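Local coordinates for protein dTDP-4-dehydrorhamnose reductase (Yersinia enterocolitica, PDB 5U9C) that probably reduces dTDP-4-dehydro-L-rhamnose to dTDP-L-rhamnose with NADPH, the closing step in making this activated sugar, at residues Gly170-Ile173 and Gln174-Ala178. Sequence-based numbering, arbitrary orientation.
Sequences GKII and QQIKA
Q174 opens 174-178 by giving its backbone N to O of G170, 2.8 Å away, and lays its CB 3.4 Å from that same G170 O. Q175 takes hold of K171 twice. Its backbone N meets O of K171 at 3.0 Å in the ordinary helical way, and the extended side chain reaches back toward the preceding turn, CG being anti to the carbonyl carbon (chi1 -68°), which brings NE2 to 3.3 Å from that same K171 O. The two donors come from opposite faces of the carbonyl plane: NE2 sits well above it, at a C=O...N angle of 106° and off the lone pairs, although the oxygen lies close to the plane of the Q175 amide. K171 is one of the residues that bind (R)-malate in a structure of this protein, together with F168 and R256. The backbone bonds are the i+4 to i rungs of alpha-helix 168-177, within an RmlD-type reductase with a Rossmann fold; the NE2 bond is an extra one. I176 continues the ladder with N to O of I172, and its CD1 packs against CG2 of I172 at 3.9 Å. Both isoleucines touch I183 of strand 182-186 and I232 of helix 225-235, while O of I176 bonds to a citrate probably left from crystallisation. K177 donates its N to O of I173 at 2.9 Å, nearly straight at 168°. The two side chains run alongside each other, CE of K177 lying 3.8 Å from CG2 of I173, so the lysine's methylene chain borders an isoleucine that also packs on I232, L236 and F290.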
loop_
_atom_site.group_PDB
_atom_site.type_symbol
_atom_site.label_atom_id
_atom_site.label_comp_id
_atom_site.label_asym_id
_atom_site.label_seq_id
_atom_site.Cartn_x
_atom_site.Cartn_y
_atom_site.Cartn_z
ATOM N N GLY D 170 11.046 -7.547 33.842
ATOM C CA GLY D 170 11.051 -8.493 34.947
ATOM C C GLY D 170 11.431 -9.900 34.509
ATOM O O GLY D 170 12.207 -10.578 35.200
ATOM N N LYS D 171 10.889 -10.338 33.365
ATOM C CA LYS D 171 11.200 -11.674 32.824
ATOM C C LYS D 171 12.666 -11.805 32.421
ATOM O O LYS D 171 13.291 -12.843 32.680
ATOM C CB LYS D 171 10.304 -12.024 31.641
ATOM C CG LYS D 171 8.885 -12.366 32.058
ATOM C CD LYS D 171 7.966 -12.643 30.872
ATOM C CE LYS D 171 7.645 -11.361 30.114
ATOM N NZ LYS D 171 6.688 -11.573 28.997
ATOM N N ILE D 172 13.215 -10.774 31.775
ATOM C CA ILE D 172 14.623 -10.787 31.406
ATOM C C ILE D 172 15.458 -10.847 32.683
ATOM O O ILE D 172 16.396 -11.621 32.762
ATOM C CB ILE D 172 15.032 -9.552 30.568
ATOM C CG1 ILE D 172 14.352 -9.563 29.188
ATOM C CG2 ILE D 172 16.557 -9.465 30.416
ATOM C CD1 ILE D 172 14.713 -10.739 28.303
ATOM N N ILE D 173 15.104 -10.038 33.683
ATOM C CA ILE D 173 15.833 -10.027 34.941
ATOM C C ILE D 173 15.769 -11.406 35.666
ATOM O O ILE D 173 16.778 -11.873 36.210
ATOM C CB ILE D 173 15.395 -8.850 35.844
ATOM C CG1 ILE D 173 15.870 -7.522 35.220
ATOM C CG2 ILE D 173 15.985 -8.985 37.230
ATOM C CD1 ILE D 173 15.428 -6.268 35.947
ATOM N N GLN D 174 14.595 -12.028 35.662
ATOM C CA GLN D 174 14.385 -13.370 36.257
ATOM C C GLN D 174 15.288 -14.429 35.577
ATOM O O GLN D 174 15.901 -15.290 36.254
ATOM C CB GLN D 174 12.911 -13.754 36.118
ATOM C CG GLN D 174 12.519 -15.100 36.702
ATOM C CD GLN D 174 11.084 -15.507 36.349
ATOM O OE1 GLN D 174 10.362 -14.789 35.634
ATOM N NE2 GLN D 174 10.672 -16.684 36.836
ATOM N N GLN D 175 15.386 -14.359 34.252
ATOM C CA GLN D 175 16.248 -15.281 33.501
ATOM C C GLN D 175 17.722 -15.041 33.819
ATOM O O GLN D 175 18.500 -15.999 33.930
ATOM C CB GLN D 175 16.015 -15.187 31.999
ATOM C CG GLN D 175 14.657 -15.704 31.572
ATOM C CD GLN D 175 14.400 -15.430 30.104
ATOM O OE1 GLN D 175 14.953 -16.089 29.216
ATOM N NE2 GLN D 175 13.552 -14.476 29.844
ATOM N N ILE D 176 18.101 -13.772 33.959
ATOM C CA ILE D 176 19.484 -13.425 34.309
ATOM C C ILE D 176 19.797 -13.968 35.708
ATOM O O ILE D 176 20.796 -14.647 35.896
ATOM C CB ILE D 176 19.767 -11.906 34.225
ATOM C CG1 ILE D 176 19.819 -11.465 32.758
ATOM C CG2 ILE D 176 21.095 -11.585 34.915
ATOM C CD1 ILE D 176 19.808 -9.959 32.524
ATOM N N LYS D 177 18.919 -13.697 36.671
ATOM C CA LYS D 177 19.112 -14.165 38.043
ATOM C C LYS D 177 19.126 -15.696 38.161
ATOM O O LYS D 177 19.789 -16.243 39.029
ATOM C CB LYS D 177 18.051 -13.576 38.967
ATOM C CG LYS D 177 18.245 -12.095 39.261
ATOM C CD LYS D 177 17.118 -11.587 40.153
ATOM C CE LYS D 177 17.353 -10.166 40.628
ATOM N NZ LYS D 177 18.507 -10.081 41.560
ATOM N N ALA D 178 18.399 -16.379 37.285
ATOM C CA ALA D 178 18.371 -17.852 37.287
ATOM C C ALA D 178 19.608 -18.464 36.603
ATOM O O ALA D 178 19.748 -19.684 36.548
ATOM C CB ALA D 178 17.100 -18.360 36.624
#